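PDB 1UMR: snaclec convulxin subunit alpha from Crotalus durissus, which activates platelets by binding glycoprotein VI, the collagen receptor on their surface, as a snake venom lectin of the snaclec family. Local coordinates for residues G1-C4 against Y9-D12; M23-A28 against T102-L107; L106-T111 against K115-S120. One frame throughout, in Å; residues are numbered along the deposited sequence.

Contact 1. Residues G1-C4 against Y9-D12; sequences GLHC and YYYD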
loop_
_atom_site.group_PDB
_atom_site.type_symbol
_atom_site.label_atom_id
_atom_site.label_comp_id
_atom_site.label_asym_id
_atom_site.label_seq_id
_atom_site.Cartn_x
_atom_site.Cartn_y
_atom_site.Cartn_z
ATOM N N GLY A 1 -32.674 49.298 20.262
ATOM C CA GLY A 1 -33.299 49.662 18.937
ATOM C C GLY A 1 -32.304 50.127 17.861
ATOM O O GLY A 1 -32.727 50.617 16.796
ATOM N N LEU A 2 -31.009 49.919 18.135
ATOM C CA LEU A 2 -29.895 50.376 17.303
ATOM C C LEU A 2 -29.767 49.704 15.934
ATOM O O LEU A 2 -29.585 50.398 14.935
ATOM C CB LEU A 2 -28.572 50.233 18.097
ATOM C CG LEU A 2 -27.171 50.406 17.425
ATOM C CD1 LEU A 2 -26.892 51.826 16.790
ATOM C CD2 LEU A 2 -26.029 49.969 18.416
ATOM N N HIS A 3 -29.775 48.362 15.870
ATOM C CA HIS A 3 -29.727 47.724 14.550
ATOM C C HIS A 3 -31.095 47.070 14.264
ATOM O O HIS A 3 -31.415 46.915 13.099
ATOM C CB HIS A 3 -28.585 46.692 14.326
ATOM C CG HIS A 3 -27.190 47.221 14.494
ATOM N ND1 HIS A 3 -26.380 46.842 15.547
ATOM C CD2 HIS A 3 -26.479 48.141 13.793
ATOM C CE1 HIS A 3 -25.219 47.479 15.473
ATOM N NE2 HIS A 3 -25.252 48.263 14.411
ATOM N N CYS A 4 -31.915 46.746 15.286
ATOM C CA CYS A 4 -33.157 46.074 14.926
ATOM C C CYS A 4 -34.374 46.933 15.210
ATOM O O CYS A 4 -34.284 47.652 16.143
ATOM C CB CYS A 4 -33.238 44.739 15.716
ATOM S SG CYS A 4 -31.762 43.796 15.321
ATOM N N TYR A 9 -34.672 41.149 18.654
ATOM C CA TYR A 9 -33.394 41.115 19.283
ATOM C C TYR A 9 -32.273 41.065 18.253
ATOM O O TYR A 9 -32.412 40.401 17.177
ATOM C CB TYR A 9 -33.334 39.886 20.143
ATOM C CG TYR A 9 -34.245 39.915 21.322
ATOM C CD1 TYR A 9 -35.661 39.876 21.138
ATOM C CD2 TYR A 9 -33.706 39.990 22.635
ATOM C CE1 TYR A 9 -36.526 39.897 22.249
ATOM C CE2 TYR A 9 -34.587 40.068 23.799
ATOM C CZ TYR A 9 -35.979 39.986 23.577
ATOM O OH TYR A 9 -36.851 40.016 24.613
ATOM N N TYR A 10 -31.188 41.755 18.617
ATOM C CA TYR A 10 -29.889 41.750 17.961
ATOM C C TYR A 10 -28.975 40.684 18.499
ATOM O O TYR A 10 -28.657 40.690 19.678
ATOM C CB TYR A 10 -29.133 43.121 18.083
ATOM C CG TYR A 10 -28.081 43.224 16.972
ATOM C CD1 TYR A 10 -28.401 42.952 15.621
ATOM C CD2 TYR A 10 -26.755 43.416 17.275
ATOM C CE1 TYR A 10 -27.489 42.956 14.640
ATOM C CE2 TYR A 10 -25.807 43.447 16.253
ATOM C CZ TYR A 10 -26.156 43.184 14.965
ATOM O OH TYR A 10 -25.127 43.239 14.010
ATOM N N TYR A 11 -28.553 39.759 17.630
ATOM C CA TYR A 11 -27.560 38.699 17.984
ATOM C C TYR A 11 -26.636 38.381 16.784
ATOM O O TYR A 11 -27.087 38.213 15.673
ATOM C CB TYR A 11 -28.194 37.426 18.488
ATOM C CG TYR A 11 -27.133 36.347 18.701
ATOM C CD1 TYR A 11 -26.239 36.440 19.744
ATOM C CD2 TYR A 11 -26.914 35.347 17.723
ATOM C CE1 TYR A 11 -25.178 35.465 19.939
ATOM C CE2 TYR A 11 -25.834 34.415 17.833
ATOM C CZ TYR A 11 -25.002 34.478 18.961
ATOM O OH TYR A 11 -24.027 33.554 19.100
ATOM N N ASP A 12 -25.362 38.185 17.086
ATOM C CA ASP A 12 -24.308 38.165 16.157
ATOM C C ASP A 12 -24.582 39.203 15.076
ATOM O O ASP A 12 -24.371 40.398 15.355
ATOM C CB ASP A 12 -24.103 36.756 15.652
ATOM C CG ASP A 12 -22.802 36.567 14.879
ATOM O OD1 ASP A 12 -22.573 35.400 14.683
ATOM O OD2 ASP A 12 -21.933 37.449 14.415
#

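Contact 2. Residues M23-A28 against T102-L107; sequences MNWEDA and TKCSLL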
loop_
_atom_site.group_PDB
_atom_site.type_symbol
_atom_site.label_atom_id
_atom_site.label_comp_id
_atom_site.label_asym_id
_atom_site.label_seq_id
_atom_site.Cartn_x
_atom_site.Cartn_y
_atom_site.Cartn_z
ATOM N N MET A 23 -49.757 30.082 12.817
ATOM C CA MET A 23 -49.717 30.189 11.387
ATOM C C MET A 23 -49.096 28.947 10.870
ATOM O O MET A 23 -48.411 28.285 11.595
ATOM C CB MET A 23 -48.881 31.370 10.954
ATOM C CG MET A 23 -49.697 32.702 10.840
ATOM S SD MET A 23 -48.679 33.971 10.132
ATOM C CE MET A 23 -49.439 35.529 10.639
ATOM N N ASN A 24 -49.410 28.560 9.647
ATOM C CA ASN A 24 -48.710 27.402 9.164
ATOM C C ASN A 24 -47.439 27.899 8.556
ATOM O O ASN A 24 -47.179 29.143 8.353
ATOM C CB ASN A 24 -49.565 26.595 8.125
ATOM C CG ASN A 24 -49.943 27.419 6.921
ATOM O OD1 ASN A 24 -50.944 27.146 6.237
ATOM N ND2 ASN A 24 -49.107 28.401 6.608
ATOM N N TRP A 25 -46.662 26.910 8.219
ATOM C CA TRP A 25 -45.297 27.158 7.848
ATOM C C TRP A 25 -45.194 28.126 6.660
ATOM O O TRP A 25 -44.452 29.108 6.666
ATOM C CB TRP A 25 -44.566 25.832 7.627
ATOM C CG TRP A 25 -43.109 25.960 7.488
ATOM C CD1 TRP A 25 -42.112 25.612 8.403
ATOM C CD2 TRP A 25 -42.442 26.413 6.319
ATOM N NE1 TRP A 25 -40.854 25.798 7.828
ATOM C CE2 TRP A 25 -41.036 26.291 6.547
ATOM C CE3 TRP A 25 -42.888 26.832 5.048
ATOM C CZ2 TRP A 25 -40.096 26.624 5.564
ATOM C CZ3 TRP A 25 -41.948 27.189 4.072
ATOM C CH2 TRP A 25 -40.556 27.052 4.314
ATOM N N GLU A 26 -45.962 27.918 5.643
ATOM C CA GLU A 26 -45.698 28.847 4.598
ATOM C C GLU A 26 -46.325 30.224 4.873
ATOM O O GLU A 26 -45.885 31.252 4.322
ATOM C CB GLU A 26 -45.988 28.239 3.219
ATOM C CG GLU A 26 -47.342 28.604 2.698
ATOM C CD GLU A 26 -48.087 27.509 1.905
ATOM O OE1 GLU A 26 -49.342 27.615 1.950
ATOM O OE2 GLU A 26 -47.457 26.585 1.267
ATOM N N ASP A 27 -47.333 30.298 5.720
ATOM C CA ASP A 27 -47.900 31.627 5.950
ATOM C C ASP A 27 -46.919 32.396 6.799
ATOM O O ASP A 27 -46.761 33.587 6.635
ATOM C CB ASP A 27 -49.257 31.555 6.666
ATOM C CG ASP A 27 -50.405 31.160 5.706
ATOM O OD1 ASP A 27 -50.254 31.296 4.476
ATOM O OD2 ASP A 27 -51.493 30.713 6.120
ATOM N N ALA A 28 -46.274 31.661 7.709
ATOM C CA ALA A 28 -45.229 32.190 8.596
ATOM C C ALA A 28 -44.063 32.654 7.808
ATOM O O ALA A 28 -43.607 33.756 8.018
ATOM C CB ALA A 28 -44.756 31.198 9.670
ATOM N N THR A 102 -44.580 14.886 6.954
ATOM C CA THR A 102 -44.016 15.835 7.933
ATOM C C THR A 102 -42.787 16.431 7.303
ATOM O O THR A 102 -41.665 15.942 7.544
ATOM C CB THR A 102 -43.633 15.169 9.299
ATOM O OG1 THR A 102 -42.866 13.933 9.131
ATOM C CG2 THR A 102 -44.943 14.684 10.106
ATOM N N LYS A 103 -43.022 17.457 6.478
ATOM C CA LYS A 103 -41.995 18.079 5.643
ATOM C C LYS A 103 -41.441 19.467 6.169
ATOM O O LYS A 103 -40.483 20.038 5.608
ATOM C CB LYS A 103 -42.566 18.292 4.246
ATOM C CG LYS A 103 -42.579 17.080 3.354
ATOM C CD LYS A 103 -43.239 17.468 1.938
ATOM C CE LYS A 103 -42.901 16.340 0.872
ATOM N NZ LYS A 103 -43.478 16.862 -0.445
ATOM N N CYS A 104 -42.081 19.987 7.213
ATOM C CA CYS A 104 -41.607 21.173 7.906
ATOM C C CYS A 104 -40.820 20.877 9.193
ATOM O O CYS A 104 -40.440 19.697 9.498
ATOM C CB CYS A 104 -42.801 22.109 8.122
ATOM S SG CYS A 104 -43.084 22.740 6.515
ATOM N N SER A 105 -40.516 21.928 9.967
ATOM C CA SER A 105 -39.762 21.707 11.219
ATOM C C SER A 105 -40.016 22.741 12.284
ATOM O O SER A 105 -40.587 23.803 12.037
ATOM C CB SER A 105 -38.290 21.602 10.971
ATOM O OG SER A 105 -37.963 22.840 10.413
ATOM N N LEU A 106 -39.660 22.369 13.515
ATOM C CA LEU A 106 -40.108 23.112 14.651
ATOM C C LEU A 106 -39.203 22.961 15.889
ATOM O O LEU A 106 -38.304 22.096 15.914
ATOM C CB LEU A 106 -41.571 22.749 14.906
ATOM C CG LEU A 106 -42.204 21.743 15.876
ATOM C CD1 LEU A 106 -43.486 21.290 15.280
ATOM C CD2 LEU A 106 -41.386 20.598 16.253
ATOM N N LEU A 107 -39.344 23.890 16.854
ATOM C CA LEU A 107 -38.714 23.697 18.177
ATOM C C LEU A 107 -39.849 23.443 19.211
ATOM O O LEU A 107 -40.957 23.982 19.071
ATOM C CB LEU A 107 -38.020 25.000 18.560
ATOM C CG LEU A 107 -36.540 25.395 18.226
ATOM C CD1 LEU A 107 -35.714 24.449 17.408
ATOM C CD2 LEU A 107 -36.411 26.868 17.756
#

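Contact 3. Residues L106-T111 against K115-S120; sequences LLKKET and KWFVAS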
loop_
_atom_site.group_PDB
_atom_site.type_symbol
_atom_site.label_atom_id
_atom_site.label_comp_id
_atom_site.label_asym_id
_atom_site.label_seq_id
_atom_site.Cartn_x
_atom_site.Cartn_y
_atom_site.Cartn_z
ATOM N N LEU A 106 -39.660 22.369 13.515
ATOM C CA LEU A 106 -40.108 23.112 14.651
ATOM C C LEU A 106 -39.203 22.961 15.889
ATOM O O LEU A 106 -38.304 22.096 15.914
ATOM C CB LEU A 106 -41.571 22.749 14.906
ATOM C CG LEU A 106 -42.204 21.743 15.876
ATOM C CD1 LEU A 106 -43.486 21.290 15.280
ATOM C CD2 LEU A 106 -41.386 20.598 16.253
ATOM N N LEU A 107 -39.344 23.890 16.854
ATOM C CA LEU A 107 -38.714 23.697 18.177
ATOM C C LEU A 107 -39.849 23.443 19.211
ATOM O O LEU A 107 -40.957 23.982 19.071
ATOM C CB LEU A 107 -38.020 25.000 18.560
ATOM C CG LEU A 107 -36.540 25.395 18.226
ATOM C CD1 LEU A 107 -35.714 24.449 17.408
ATOM C CD2 LEU A 107 -36.411 26.868 17.756
ATOM N N LYS A 108 -39.558 22.697 20.263
ATOM C CA LYS A 108 -40.497 22.345 21.334
ATOM C C LYS A 108 -40.137 22.971 22.664
ATOM O O LYS A 108 -39.010 22.816 23.097
ATOM C CB LYS A 108 -40.342 20.811 21.586
ATOM C CG LYS A 108 -41.328 20.004 20.895
ATOM C CD LYS A 108 -40.868 18.621 20.720
ATOM C CE LYS A 108 -41.878 17.923 19.788
ATOM N NZ LYS A 108 -42.180 16.499 20.220
ATOM N N LYS A 109 -41.097 23.550 23.378
ATOM C CA LYS A 109 -40.833 23.947 24.791
ATOM C C LYS A 109 -40.310 22.772 25.607
ATOM O O LYS A 109 -39.437 22.929 26.462
ATOM C CB LYS A 109 -42.081 24.465 25.510
ATOM C CG LYS A 109 -41.718 25.191 26.891
ATOM C CD LYS A 109 -42.961 25.963 27.620
ATOM C CE LYS A 109 -44.218 25.082 27.960
ATOM N NZ LYS A 109 -44.870 25.303 29.331
ATOM N N GLU A 110 -40.823 21.580 25.383
ATOM C CA GLU A 110 -40.483 20.529 26.355
ATOM C C GLU A 110 -39.030 20.061 26.219
ATOM O O GLU A 110 -38.546 19.239 26.952
ATOM C CB GLU A 110 -41.549 19.431 26.400
ATOM C CG GLU A 110 -42.158 19.142 25.064
ATOM C CD GLU A 110 -43.318 20.028 24.751
ATOM O OE1 GLU A 110 -43.187 20.918 23.873
ATOM O OE2 GLU A 110 -44.379 19.784 25.333
ATOM N N THR A 111 -38.258 20.757 25.416
ATOM C CA THR A 111 -36.875 20.371 25.346
ATOM C C THR A 111 -35.908 21.591 25.345
ATOM O O THR A 111 -34.722 21.542 24.926
ATOM C CB THR A 111 -36.872 19.464 24.153
ATOM O OG1 THR A 111 -35.996 18.400 24.408
ATOM C CG2 THR A 111 -36.461 20.142 22.892
ATOM N N LYS A 115 -33.796 20.806 20.272
ATOM C CA LYS A 115 -33.365 20.085 19.047
ATOM C C LYS A 115 -34.370 20.379 17.999
ATOM O O LYS A 115 -35.275 21.130 18.301
ATOM C CB LYS A 115 -33.123 18.620 19.288
ATOM C CG LYS A 115 -32.585 18.343 20.681
ATOM C CD LYS A 115 -31.047 18.094 20.672
ATOM C CE LYS A 115 -30.656 16.594 20.604
ATOM N NZ LYS A 115 -29.814 16.291 19.320
ATOM N N TRP A 116 -34.201 19.862 16.780
ATOM C CA TRP A 116 -35.129 20.169 15.742
ATOM C C TRP A 116 -35.998 18.962 15.487
ATOM O O TRP A 116 -35.481 17.797 15.375
ATOM C CB TRP A 116 -34.397 20.531 14.428
ATOM C CG TRP A 116 -33.395 21.633 14.517
ATOM C CD1 TRP A 116 -33.339 22.595 15.439
ATOM C CD2 TRP A 116 -32.290 21.865 13.608
ATOM N NE1 TRP A 116 -32.259 23.400 15.184
ATOM C CE2 TRP A 116 -31.621 22.971 14.048
ATOM C CE3 TRP A 116 -31.808 21.211 12.505
ATOM C CZ2 TRP A 116 -30.479 23.461 13.411
ATOM C CZ3 TRP A 116 -30.670 21.701 11.855
ATOM C CH2 TRP A 116 -30.015 22.799 12.323
ATOM N N PHE A 117 -37.293 19.252 15.338
ATOM C CA PHE A 117 -38.272 18.194 15.170
ATOM C C PHE A 117 -38.986 18.299 13.813
ATOM O O PHE A 117 -39.386 19.393 13.399
ATOM C CB PHE A 117 -39.325 18.344 16.274
ATOM C CG PHE A 117 -38.825 17.894 17.626
ATOM C CD1 PHE A 117 -39.135 16.614 18.082
ATOM C CD2 PHE A 117 -38.006 18.749 18.432
ATOM C CE1 PHE A 117 -38.709 16.186 19.340
ATOM C CE2 PHE A 117 -37.555 18.304 19.709
ATOM C CZ PHE A 117 -37.896 17.004 20.160
ATOM N N VAL A 118 -39.151 17.191 13.109
ATOM C CA VAL A 118 -39.981 17.175 11.906
ATOM C C VAL A 118 -41.478 17.436 12.269
ATOM O O VAL A 118 -41.964 17.099 13.359
ATOM C CB VAL A 118 -39.905 15.827 11.279
ATOM C CG1 VAL A 118 -40.759 15.827 10.052
ATOM C CG2 VAL A 118 -38.453 15.521 10.872
ATOM N N ALA A 119 -42.194 18.088 11.360
ATOM C CA ALA A 119 -43.572 18.438 11.584
ATOM C C ALA A 119 -44.321 18.569 10.248
ATOM O O ALA A 119 -43.765 18.901 9.227
ATOM C CB ALA A 119 -43.681 19.837 12.377
ATOM N N SER A 120 -45.614 18.409 10.358
ATOM C CA SER A 120 -46.599 18.706 9.369
ATOM C C SER A 120 -46.436 20.180 8.996
ATOM O O SER A 120 -46.314 21.017 9.889
ATOM C CB SER A 120 -47.978 18.439 10.072
ATOM O OG SER A 120 -49.110 18.799 9.305
HETATM O O HOH W 1 -37.101 21.891 20.237
#

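Contact 1. Residues G1-C4 against Y9-D12
The phenol oxygen of Y10 is hydrogen-bonded to the backbone of a neighbouring subunit, and behind that hydroxyl the ring takes H3 on one face and C4 at its edge. No hydrogen bond joins G1-C4 to Y9-D12, and the contact works through the flat ring and the sulfur. CB of H3 stands over the Y10 face, 4.1 Å from the ring centroid and 21° off the normal, a CH-pi contact. The imidazole follows CB onto the same ring but is tilted: the two planes meet at 46° with centroids 4.7 Å apart, too oblique for either a stack or a T-shape. CG of L2 lies over the imidazole centre, 4.0 Å above its plane, so the N-terminal chain lends its own apolar cover to the histidine.

C4 comes in differently. Its SG sits near the plane of the phenol ring, 3.5 Å from Y10 CD1, in an edgewise sulfur-aromatic contact. With SG anti to the carbonyl carbon, the sulfur is turned toward Y10; it is disulfide-bonded to C15 of the adjoining strand 14-20. On Y10 the ring is anti to the backbone N (chi1 -159°), which turns one face to H3 and an edge to C4. P133, from the C-terminal tail, touches both H3 and Y10.

The neighbouring tyrosines turn the opposite way along the strand: Y9 and Y11 pack on helix 47-60, with Y9 OH hydrogen-bonded to N60 OD1 and the ring of Y11 stacked on F52. Strand 9-11 pairs antiparallel with 14-20, and the C4-C15 disulfide ties the N-terminal segment to this hairpin, the N-terminal extension characteristic of long-form C-type lectin domains.

Contact 2. Residues M23-A28 against T102-L107
A buried joint between helix 25-35 and strand 104-108, inside the C-type lectin core, brings W25 against the disulfide half-cystine C104. The sulfur lies over a face of the indole: C104 SG is 3.6 Å from the centroid of the five-membered ring and only 20° off its normal, a sulfur-aromatic contact made face-on. Its closest ring atom is W25 CG, at 3.4 Å from SG. The methylene follows alongside, with C104 CB 3.6 Å from W25 CD1, and the strand continues past the same corner of the indole, where S105 N is 4.3 Å from CD1.

W25 stands in the first turn of its helix, just after N24 at the N-cap position; the turn is closed by A28 N bonding N24 O at 2.8 Å. With CG anti to the backbone N (chi1 -169°), the indole swings off the helix and onto the strand. Its buried NE1 gives its hydrogen to I70 O of strand 67-74, which satisfies the one polar atom of the ring and helps hold the indole's rotation, with its face to the sulfur. S105 OG is likewise paired with L72 O. On the strand side, K103 and C104 both face A119, forming a classic beta bulge at the point where C104 is bridged to C121. Packing of a core tryptophan on a cystine sulfur thus seats helix 25-35 against the sheet of the C-type lectin fold.

Contact 3. Residues L106-T111 against K115-S120
The phenyl ring of F117 carries the K108 chain on one face and the methyl of T111 at its edge; it also stacks with the ring of a polar side chain of a neighbouring subunit. K108 CD hangs over the ring centre, 3.3 Å from the centroid and almost on the normal, a CH-pi contact in which the lysine crosses the phenylalanine at about a right angle. T111 CG2 arrives near the ring plane, 3.8 Å from F117 CE2. The indole of W116 is touched edgewise: L107 CD1 lies near its plane, 3.6 Å from W116 CD1, while aromatic side chains of a neighbouring subunit meet W116 edge-to-face.

In the backbone, L106 and F117 form an antiparallel hydrogen-bonded pair. L106 N reaches F117 O at 3.0 Å, within the carbonyl plane but bent at the hydrogen (134°); the return bond, F117 N to L106 O at 3.1 Å, is straighter (164°). Toward the turn the strands separate, and a water takes over the next rung, accepting from K108 N at 2.6 Å and donating to K115 O at 2.8 Å. With segments 106-108 and 117-119 at 121°, this is a twisted beta hairpin of the C-type lectin's smaller sheet.

Contacts 2 and 3 both build on strand 104-108. They share L106 and L107, their centres lie 11 Å apart, and C104 N probably bonds A119 O at 2.8 Å, so the hairpin of contact 3 runs directly into the bulge beside the cystine of contact 2. Contact 1 stands apart: its centre is 25 Å from each of the others, and about 13 Å separates the nearest atoms in either case. It belongs to the N-terminal hairpin beside helix 47-60, near the chain termini. All three have residues in reach of other chains, so each contact lies close to a chain of another protein in the eight-chain assembly.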